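PDB 2V0P: type 2A phosphatase-associated protein 42 from Saccharomyces cerevisiae, which binds the catalytic subunits of type 2A-related phosphatases, inhibits the phosphatase SIT4 and takes part in TOR signalling in response to the nitrogen source. Local coordinates for residues P29-L34 / I83-S88; S37-L42 / Y77-L82; A68-L73 / L203-L208. All blocks are in the same frame, centred on the assembly; numbering follows the deposited sequence.

Contact 1. Residues P29-L34 / I83-S88; sequences PEYQGL and ISRRQS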
loop_
_atom_site.group_PDB
_atom_site.type_symbol
_atom_site.label_atom_id
_atom_site.label_comp_id
_atom_site.label_asym_id
_atom_site.label_seq_id
_atom_site.Cartn_x
_atom_site.Cartn_y
_atom_site.Cartn_z
ATOM N N PRO A 29 1.867 -8.440 -26.755
ATOM C CA PRO A 29 0.714 -9.184 -27.296
ATOM C C PRO A 29 0.947 -10.679 -27.314
ATOM O O PRO A 29 -0.008 -11.422 -27.278
ATOM C CB PRO A 29 0.586 -8.649 -28.727
ATOM C CG PRO A 29 1.924 -8.152 -29.056
ATOM C CD PRO A 29 2.487 -7.588 -27.773
ATOM N N GLU A 30 2.203 -11.089 -27.322
ATOM C CA GLU A 30 2.590 -12.483 -27.300
ATOM C C GLU A 30 2.223 -13.020 -25.917
ATOM O O GLU A 30 1.570 -14.009 -25.842
ATOM C CB GLU A 30 4.080 -12.703 -27.591
ATOM C CG GLU A 30 4.532 -12.461 -28.978
ATOM C CD GLU A 30 4.686 -10.989 -29.334
ATOM O OE1 GLU A 30 4.809 -10.152 -28.403
ATOM O OE2 GLU A 30 4.689 -10.685 -30.549
ATOM N N TYR A 31 2.577 -12.322 -24.836
ATOM C CA TYR A 31 2.151 -12.771 -23.506
ATOM C C TYR A 31 0.630 -12.703 -23.284
ATOM O O TYR A 31 0.036 -13.652 -22.845
ATOM C CB TYR A 31 2.941 -12.054 -22.371
ATOM C CG TYR A 31 2.567 -12.492 -20.977
ATOM C CD1 TYR A 31 3.195 -13.573 -20.380
ATOM C CD2 TYR A 31 1.600 -11.840 -20.262
ATOM C CE1 TYR A 31 2.833 -14.011 -19.176
ATOM C CE2 TYR A 31 1.245 -12.265 -19.013
ATOM C CZ TYR A 31 1.879 -13.367 -18.476
ATOM O OH TYR A 31 1.569 -13.805 -17.222
ATOM N N GLN A 32 0.001 -11.573 -23.548
ATOM C CA GLN A 32 -1.395 -11.419 -23.245
ATOM C C GLN A 32 -2.244 -12.381 -24.139
ATOM O O GLN A 32 -3.290 -12.865 -23.715
ATOM C CB GLN A 32 -1.848 -9.986 -23.444
ATOM C CG GLN A 32 -1.343 -8.994 -22.413
ATOM C CD GLN A 32 -1.735 -9.412 -21.037
ATOM O OE1 GLN A 32 -2.900 -9.695 -20.771
ATOM N NE2 GLN A 32 -0.772 -9.510 -20.176
ATOM N N GLY A 33 -1.764 -12.585 -25.360
ATOM C CA GLY A 33 -2.368 -13.434 -26.365
ATOM C C GLY A 33 -2.502 -14.854 -25.845
ATOM O O GLY A 33 -3.581 -15.363 -25.825
ATOM N N LEU A 34 -1.403 -15.452 -25.401
ATOM C CA LEU A 34 -1.404 -16.805 -24.764
ATOM C C LEU A 34 -2.197 -16.835 -23.471
ATOM O O LEU A 34 -2.920 -17.800 -23.185
ATOM C CB LEU A 34 0.019 -17.286 -24.491
ATOM C CG LEU A 34 0.232 -18.640 -23.813
ATOM C CD1 LEU A 34 -0.354 -19.742 -24.711
ATOM C CD2 LEU A 34 1.710 -18.824 -23.661
ATOM N N ILE A 83 -6.216 -14.599 -14.534
ATOM C CA ILE A 83 -6.889 -13.347 -14.677
ATOM C C ILE A 83 -6.102 -12.185 -14.017
ATOM O O ILE A 83 -6.005 -11.140 -14.568
ATOM C CB ILE A 83 -8.313 -13.403 -14.136
ATOM C CG1 ILE A 83 -9.143 -14.429 -14.937
ATOM C CG2 ILE A 83 -9.002 -12.012 -14.296
ATOM C CD1 ILE A 83 -10.430 -14.593 -14.484
ATOM N N SER A 84 -5.507 -12.407 -12.857
ATOM C CA SER A 84 -4.789 -11.288 -12.207
ATOM C C SER A 84 -3.641 -10.755 -13.072
ATOM O O SER A 84 -3.138 -9.645 -12.841
ATOM C CB SER A 84 -4.287 -11.731 -10.836
ATOM O OG SER A 84 -3.265 -12.651 -10.982
ATOM N N ARG A 85 -3.283 -11.527 -14.116
ATOM C CA ARG A 85 -2.144 -11.256 -14.926
ATOM C C ARG A 85 -2.482 -10.520 -16.280
ATOM O O ARG A 85 -1.597 -10.109 -16.972
ATOM C CB ARG A 85 -1.364 -12.540 -15.190
ATOM C CG ARG A 85 -0.427 -12.987 -14.132
ATOM C CD ARG A 85 -0.094 -14.467 -14.231
ATOM N NE ARG A 85 0.929 -14.816 -13.243
ATOM C CZ ARG A 85 0.699 -15.033 -11.961
ATOM N NH1 ARG A 85 -0.529 -15.006 -11.474
ATOM N NH2 ARG A 85 1.709 -15.290 -11.137
ATOM N N ARG A 86 -3.764 -10.397 -16.584
ATOM C CA ARG A 86 -4.271 -9.731 -17.760
ATOM C C ARG A 86 -3.988 -8.231 -17.684
ATOM O O ARG A 86 -4.022 -7.662 -16.628
ATOM C CB ARG A 86 -5.770 -9.991 -17.882
ATOM C CG ARG A 86 -6.070 -11.423 -18.315
ATOM C CD ARG A 86 -5.868 -11.568 -19.845
ATOM N NE ARG A 86 -6.927 -10.970 -20.635
ATOM C CZ ARG A 86 -6.727 -10.263 -21.753
ATOM N NH1 ARG A 86 -5.500 -10.035 -22.205
ATOM N NH2 ARG A 86 -7.761 -9.765 -22.424
ATOM N N GLN A 87 -3.688 -7.644 -18.826
ATOM C CA GLN A 87 -3.534 -6.207 -18.955
ATOM C C GLN A 87 -4.119 -5.747 -20.288
ATOM O O GLN A 87 -4.064 -6.466 -21.304
ATOM C CB GLN A 87 -2.052 -5.812 -18.956
ATOM C CG GLN A 87 -1.306 -6.206 -17.796
ATOM C CD GLN A 87 0.079 -5.621 -17.802
ATOM O OE1 GLN A 87 0.410 -4.709 -18.598
ATOM N NE2 GLN A 87 0.898 -6.109 -16.892
ATOM N N SER A 88 -4.657 -4.550 -20.290
ATOM C CA SER A 88 -5.174 -3.978 -21.546
ATOM C C SER A 88 -4.063 -3.231 -22.259
ATOM O O SER A 88 -3.129 -2.758 -21.616
ATOM C CB SER A 88 -6.338 -3.060 -21.256
ATOM O OG SER A 88 -6.625 -2.260 -22.370
#
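The carboxamide of Q32 faces the loop that carries R85, R86 and Q87, with R86 NH1 in the carbonyl plane and Q87 N above it. At the edge of the Y31 ring lie Q32 NE2, in plane, and R85 O, near the plane; the ring's OH rests against CD of R85 at 3.5 Å while hydrogen-bonding to L19 O. Two donors grip the amide oxygen from different directions. R86 NH1 approaches OE1 of Q32 on a lone pair, at 3.0 Å, although OE1 itself is tilted from the guanidinium plane. The backbone N of Q87, 2.9 Å from Q32 OE1, instead stands 61° out of the carbonyl plane. The guanidinium and amide planes are only 21° apart, and R86 holds its group there with a chain that bends at chi2 and chi3. At the other end of the amide, NE2 of Q32 gives a hydrogen bond to the carbonyl of Q26 and a weak one, 3.4 Å, to R85 O. Glutamine suits this place because one flat group both accepts and donates, and so serves a loop that offers a backbone N-H, a backbone C=O and a guanidinium N-H. The contact fastens the start of helix 29-52 to the loop that leaves helix 75-83; R86 packs on Y103 of helix 93-120, R85 on Y15 of helix 4-19 and on K154 of the second subunit.

Contact 2. Residues S37-L42 / Y77-L82; sequences STIKKL and YYLGLL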
loop_
_atom_site.group_PDB
_atom_site.type_symbol
_atom_site.label_atom_id
_atom_site.label_comp_id
_atom_site.label_asym_id
_atom_site.label_seq_id
_atom_site.Cartn_x
_atom_site.Cartn_y
_atom_site.Cartn_z
ATOM N N SER A 37 -5.918 -16.839 -24.359
ATOM C CA SER A 37 -6.448 -18.104 -24.933
ATOM C C SER A 37 -6.467 -19.191 -23.863
ATOM O O SER A 37 -7.367 -20.004 -23.840
ATOM C CB SER A 37 -5.726 -18.541 -26.173
ATOM O OG SER A 37 -4.381 -18.802 -25.918
ATOM N N THR A 38 -5.490 -19.155 -22.958
ATOM C CA THR A 38 -5.487 -20.027 -21.811
ATOM C C THR A 38 -6.705 -19.848 -20.939
ATOM O O THR A 38 -7.397 -20.821 -20.514
ATOM C CB THR A 38 -4.178 -20.013 -21.090
ATOM O OG1 THR A 38 -3.171 -20.295 -22.010
ATOM C CG2 THR A 38 -4.122 -21.160 -19.897
ATOM N N ILE A 39 -7.025 -18.622 -20.620
ATOM C CA ILE A 39 -8.205 -18.372 -19.852
ATOM C C ILE A 39 -9.448 -18.852 -20.572
ATOM O O ILE A 39 -10.288 -19.502 -19.953
ATOM C CB ILE A 39 -8.315 -16.840 -19.523
ATOM C CG1 ILE A 39 -7.258 -16.440 -18.523
ATOM C CG2 ILE A 39 -9.617 -16.519 -18.989
ATOM C CD1 ILE A 39 -7.173 -14.831 -18.524
ATOM N N LYS A 40 -9.574 -18.563 -21.859
ATOM C CA LYS A 40 -10.740 -18.970 -22.620
ATOM C C LYS A 40 -10.918 -20.526 -22.511
ATOM O O LYS A 40 -12.001 -20.998 -22.220
ATOM C CB LYS A 40 -10.673 -18.467 -24.070
ATOM C CG LYS A 40 -10.826 -16.950 -24.215
ATOM C CD LYS A 40 -10.777 -16.531 -25.690
ATOM C CE LYS A 40 -10.897 -15.018 -25.881
ATOM N NZ LYS A 40 -12.284 -14.504 -25.641
ATOM N N LYS A 41 -9.833 -21.265 -22.687
ATOM C CA LYS A 41 -9.788 -22.720 -22.528
ATOM C C LYS A 41 -10.218 -23.185 -21.144
ATOM O O LYS A 41 -10.948 -24.167 -21.012
ATOM C CB LYS A 41 -8.381 -23.242 -22.756
ATOM C CG LYS A 41 -7.960 -23.303 -24.209
ATOM C CD LYS A 41 -6.550 -23.784 -24.296
ATOM C CE LYS A 41 -6.064 -23.787 -25.737
ATOM N NZ LYS A 41 -4.620 -24.208 -25.793
ATOM N N LEU A 42 -9.683 -22.536 -20.117
ATOM C CA LEU A 42 -10.070 -22.891 -18.751
ATOM C C LEU A 42 -11.530 -22.573 -18.447
ATOM O O LEU A 42 -12.148 -23.274 -17.715
ATOM C CB LEU A 42 -9.111 -22.289 -17.740
ATOM C CG LEU A 42 -9.279 -22.662 -16.262
ATOM C CD1 LEU A 42 -9.198 -24.183 -16.103
ATOM C CD2 LEU A 42 -8.169 -21.986 -15.440
ATOM N N TYR A 77 -9.089 -21.597 -8.801
ATOM C CA TYR A 77 -7.834 -21.130 -8.340
ATOM C C TYR A 77 -6.988 -20.667 -9.556
ATOM O O TYR A 77 -6.418 -19.577 -9.535
ATOM C CB TYR A 77 -7.069 -22.160 -7.527
ATOM C CG TYR A 77 -5.636 -21.858 -7.179
ATOM C CD1 TYR A 77 -5.275 -20.869 -6.193
ATOM C CD2 TYR A 77 -4.602 -22.558 -7.783
ATOM C CE1 TYR A 77 -3.948 -20.640 -5.892
ATOM C CE2 TYR A 77 -3.315 -22.314 -7.443
ATOM C CZ TYR A 77 -3.017 -21.313 -6.470
ATOM O OH TYR A 77 -1.758 -21.091 -6.162
ATOM N N TYR A 78 -6.941 -21.511 -10.591
ATOM C CA TYR A 78 -6.121 -21.261 -11.712
ATOM C C TYR A 78 -6.696 -20.024 -12.523
ATOM O O TYR A 78 -5.945 -19.286 -13.077
ATOM C CB TYR A 78 -5.990 -22.549 -12.564
ATOM C CG TYR A 78 -4.878 -23.424 -12.052
ATOM C CD1 TYR A 78 -5.135 -24.555 -11.334
ATOM C CD2 TYR A 78 -3.555 -23.044 -12.226
ATOM C CE1 TYR A 78 -4.136 -25.323 -10.861
ATOM C CE2 TYR A 78 -2.525 -23.801 -11.724
ATOM C CZ TYR A 78 -2.833 -24.947 -11.045
ATOM O OH TYR A 78 -1.828 -25.735 -10.557
ATOM N N LEU A 79 -8.000 -19.868 -12.574
ATOM C CA LEU A 79 -8.619 -18.722 -13.184
ATOM C C LEU A 79 -8.182 -17.459 -12.399
ATOM O O LEU A 79 -7.801 -16.487 -12.994
ATOM C CB LEU A 79 -10.136 -18.859 -13.269
ATOM C CG LEU A 79 -10.840 -19.765 -14.335
ATOM C CD1 LEU A 79 -12.261 -19.704 -14.068
ATOM C CD2 LEU A 79 -10.582 -19.354 -15.742
ATOM N N GLY A 80 -8.223 -17.524 -11.074
ATOM C CA GLY A 80 -7.660 -16.462 -10.215
ATOM C C GLY A 80 -6.277 -16.014 -10.592
ATOM O O GLY A 80 -6.043 -14.828 -10.784
ATOM N N LEU A 81 -5.383 -16.955 -10.707
ATOM C CA LEU A 81 -4.021 -16.729 -11.038
ATOM C C LEU A 81 -3.839 -16.138 -12.478
ATOM O O LEU A 81 -3.032 -15.220 -12.702
ATOM C CB LEU A 81 -3.251 -17.999 -10.907
ATOM C CG LEU A 81 -3.013 -18.626 -9.555
ATOM C CD1 LEU A 81 -2.270 -19.885 -9.799
ATOM C CD2 LEU A 81 -2.217 -17.651 -8.657
ATOM N N LEU A 82 -4.583 -16.673 -13.429
ATOM C CA LEU A 82 -4.428 -16.215 -14.802
ATOM C C LEU A 82 -5.007 -14.835 -15.016
ATOM O O LEU A 82 -4.365 -14.032 -15.632
ATOM C CB LEU A 82 -5.097 -17.210 -15.780
ATOM C CG LEU A 82 -4.503 -18.618 -15.762
ATOM C CD1 LEU A 82 -5.542 -19.545 -16.385
ATOM C CD2 LEU A 82 -3.327 -18.712 -16.536
#
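L42 and L79 interlock between two neighbouring helices of the tetratricopeptide repeat-like fold, where segments 37-42 and 77-82, on helices 29-52 and 75-83, run nearly antiparallel. The axes of these short segments come within 10.3 Å of each other, and their N-to-C directions are 160° apart. No hydrogen bond crosses the interface; it is held by apolar packing.

That packing centres on L42, which reaches over with CG anti to the backbone N (chi1 -174°), and this carries its CD2 branch between Y78, L79 and L82. There CD2 of L42 lies 3.6 Å from CD2 of L79, the two chains crossing at a slant, and 3.7 Å from CB of Y78. Leucine fits because its forked end can touch several neighbours at once without bringing in a polar atom. I39 and L82 slide past each other in opposite directions, CG1 of I39 resting 3.6 Å from CB of L82, while CG2 of I39 meets CD2 of L79 more loosely. An alanine in place of I39 would lose CG1, CG2 and CD1 and would probably leave a gap beside L82 and L79. CG2 of T38 meets CD1 of L82 at 4.1 Å, the two side chains standing at about a right angle. Around this layer, F8, I12 and Y15 of helix 4-19 pack on L42, Y78 and L82, and L79 also touches S110 of helix 93-120.

The polar end of T38 is a separate matter, satisfied without the partner helix: its OG1 hydrogen-bonds to the carbonyl oxygen of L34, one turn back in its own helix.

Contact 3. Residues A68-L73 / L203-L208; sequences ASIKFL and LYLMRL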
loop_
_atom_site.group_PDB
_atom_site.type_symbol
_atom_site.label_atom_id
_atom_site.label_comp_id
_atom_site.label_asym_id
_atom_site.label_seq_id
_atom_site.Cartn_x
_atom_site.Cartn_y
_atom_site.Cartn_z
ATOM N N ALA A 68 -8.925 -38.678 -9.637
ATOM C CA ALA A 68 -8.460 -37.844 -10.685
ATOM C C ALA A 68 -9.333 -36.581 -10.880
ATOM O O ALA A 68 -8.886 -35.690 -11.472
ATOM C CB ALA A 68 -8.289 -38.629 -11.952
ATOM N N SER A 69 -10.545 -36.551 -10.342
ATOM C CA SER A 69 -11.470 -35.458 -10.392
ATOM C C SER A 69 -11.135 -34.350 -9.325
ATOM O O SER A 69 -11.687 -33.275 -9.343
ATOM C CB SER A 69 -12.886 -35.936 -10.144
ATOM O OG SER A 69 -13.378 -36.823 -11.179
ATOM N N ILE A 70 -10.273 -34.679 -8.390
ATOM C CA ILE A 70 -10.041 -33.832 -7.233
ATOM C C ILE A 70 -9.309 -32.568 -7.783
ATOM O O ILE A 70 -9.576 -31.506 -7.305
ATOM C CB ILE A 70 -9.214 -34.562 -6.195
ATOM C CG1 ILE A 70 -10.072 -35.643 -5.490
ATOM C CG2 ILE A 70 -8.604 -33.582 -5.167
ATOM C CD1 ILE A 70 -9.324 -36.376 -4.414
ATOM N N LYS A 71 -8.424 -32.755 -8.754
ATOM C CA LYS A 71 -7.670 -31.715 -9.459
ATOM C C LYS A 71 -8.565 -30.527 -9.831
ATOM O O LYS A 71 -8.176 -29.419 -9.721
ATOM C CB LYS A 71 -7.156 -32.254 -10.802
ATOM C CG LYS A 71 -5.762 -32.816 -10.778
ATOM C CD LYS A 71 -5.437 -33.691 -12.031
ATOM C CE LYS A 71 -6.463 -33.636 -13.193
ATOM N NZ LYS A 71 -7.183 -35.001 -13.361
ATOM N N PHE A 72 -9.763 -30.837 -10.305
ATOM C CA PHE A 72 -10.686 -29.897 -10.888
ATOM C C PHE A 72 -11.267 -28.914 -9.887
ATOM O O PHE A 72 -11.815 -27.942 -10.281
ATOM C CB PHE A 72 -11.860 -30.637 -11.515
ATOM C CG PHE A 72 -11.458 -31.624 -12.601
ATOM C CD1 PHE A 72 -10.487 -31.304 -13.522
ATOM C CD2 PHE A 72 -12.036 -32.877 -12.651
ATOM C CE1 PHE A 72 -10.093 -32.221 -14.493
ATOM C CE2 PHE A 72 -11.685 -33.796 -13.640
ATOM C CZ PHE A 72 -10.704 -33.468 -14.551
ATOM N N LEU A 73 -11.279 -29.244 -8.623
ATOM C CA LEU A 73 -11.771 -28.333 -7.618
ATOM C C LEU A 73 -10.846 -27.065 -7.707
ATOM O O LEU A 73 -11.200 -25.984 -7.235
ATOM C CB LEU A 73 -11.625 -28.991 -6.240
ATOM C CG LEU A 73 -12.646 -30.086 -5.849
ATOM C CD1 LEU A 73 -12.336 -30.721 -4.498
ATOM C CD2 LEU A 73 -14.083 -29.562 -5.856
ATOM N N LEU A 203 -1.745 -36.507 -2.290
ATOM C CA LEU A 203 -1.102 -35.426 -3.001
ATOM C C LEU A 203 -2.085 -34.367 -3.555
ATOM O O LEU A 203 -1.854 -33.160 -3.419
ATOM C CB LEU A 203 -0.187 -36.005 -4.074
ATOM C CG LEU A 203 0.487 -35.128 -5.114
ATOM C CD1 LEU A 203 1.305 -34.063 -4.405
ATOM C CD2 LEU A 203 1.363 -35.968 -6.043
ATOM N N TYR A 204 -3.159 -34.816 -4.194
ATOM C CA TYR A 204 -4.130 -33.952 -4.761
ATOM C C TYR A 204 -4.848 -33.094 -3.742
ATOM O O TYR A 204 -5.055 -31.918 -3.984
ATOM C CB TYR A 204 -5.129 -34.732 -5.629
ATOM C CG TYR A 204 -4.497 -35.353 -6.839
ATOM C CD1 TYR A 204 -3.253 -34.928 -7.304
ATOM C CD2 TYR A 204 -5.167 -36.327 -7.564
ATOM C CE1 TYR A 204 -2.671 -35.497 -8.450
ATOM C CE2 TYR A 204 -4.598 -36.900 -8.691
ATOM C CZ TYR A 204 -3.365 -36.471 -9.144
ATOM O OH TYR A 204 -2.827 -37.046 -10.293
ATOM N N LEU A 205 -5.219 -33.686 -2.640
ATOM C CA LEU A 205 -5.805 -33.013 -1.506
ATOM C C LEU A 205 -4.836 -32.025 -0.875
ATOM O O LEU A 205 -5.276 -30.992 -0.516
ATOM C CB LEU A 205 -6.309 -33.962 -0.453
ATOM C CG LEU A 205 -7.507 -34.803 -0.943
ATOM C CD1 LEU A 205 -7.711 -35.945 -0.028
ATOM C CD2 LEU A 205 -8.754 -33.946 -1.045
HETATM N N MSE A 206 -3.581 -32.419 -0.683
HETATM C CA MSE A 206 -2.542 -31.532 -0.119
HETATM C C MSE A 206 -2.292 -30.375 -1.079
HETATM O O MSE A 206 -1.963 -29.251 -0.666
HETATM C CB MSE A 206 -1.234 -32.293 0.160
HETATM C CG MSE A 206 -0.196 -31.499 0.995
HETATM SE SE MSE A 206 -0.909 -31.087 2.774
HETATM C CE MSE A 206 -1.000 -32.892 3.527
ATOM N N ARG A 207 -2.379 -30.661 -2.363
ATOM C CA ARG A 207 -2.180 -29.630 -3.323
ATOM C C ARG A 207 -3.313 -28.551 -3.156
ATOM O O ARG A 207 -3.043 -27.353 -3.041
ATOM C CB ARG A 207 -1.999 -30.253 -4.699
ATOM C CG ARG A 207 -1.869 -29.298 -5.838
ATOM C CD ARG A 207 -1.426 -30.071 -7.062
ATOM N NE ARG A 207 -0.059 -30.546 -6.881
ATOM C CZ ARG A 207 0.456 -31.635 -7.443
ATOM N NH1 ARG A 207 -0.274 -32.419 -8.238
ATOM N NH2 ARG A 207 1.720 -31.947 -7.193
ATOM N N LEU A 208 -4.564 -28.984 -3.031
ATOM C CA LEU A 208 -5.647 -28.025 -2.810
ATOM C C LEU A 208 -5.379 -27.226 -1.516
ATOM O O LEU A 208 -5.624 -26.039 -1.447
ATOM C CB LEU A 208 -7.016 -28.733 -2.750
ATOM C CG LEU A 208 -7.376 -29.305 -4.116
ATOM C CD1 LEU A 208 -8.681 -30.125 -3.954
ATOM C CD2 LEU A 208 -7.583 -28.310 -5.197
#
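I70 puts its CG2 methyl among three residues of helix 199-231. This branch lies 3.7 Å from CB of Y204, the same from CD1 of L208, and 4.1 Å from CD2 of L205. With CG2 anti to the backbone N and CG1 anti to the carbonyl carbon (chi1 -73°), the two branches of the isoleucine spread apart, and CD1 at the end of the second also comes near L205. L73, one turn further on, adds its CD1 at 3.7 Å from CD1 of L208, the two leucines crossing at about a right angle. Branched aliphatic chains suit these positions because they present apolar branches to the helix without a polar group. CE2 of Y204 comes obliquely to CA of A68, 4.4 Å away, a loose contact.

Behind these residues lies a second layer: K71 folds back so that NZ bonds to A68 O at 2.6 Å, and it also reaches T5 OG1 of helix 4-19; L73 is backed by L117, and L208 by F114 and L118, all of helix 93-120. On the helical side R207 makes a salt bridge with E184 of helix 156-186. The packing here joins the segment between helices 29-52 and 75-83, helical in its backbone angles but lacking the regular helical bonds, to the last helix of the tetratricopeptide repeat-like domain.

Contacts 1 and 2 adjoin, with centres 11 Å apart, and both draw on helix 29-52; contact 2 is nested within the loop that contact 1 closes. They touch where CG of R86 packs on CD1 of I39, 3.6 Å away, so the polar grip on the loop runs straight into the apolar layer. Contact 3 lies about 17 Å from contact 2 and 27 Å from contact 1, between centres. Its first segment falls between the two segments of each, and its second comes far later. In this N-terminal, tetratricopeptide repeat-like domain, contacts 1 and 2 join helix 29-52 to helix 75-83 and the loop after it, and contact 3 joins the loop between those helices to helix 199-231.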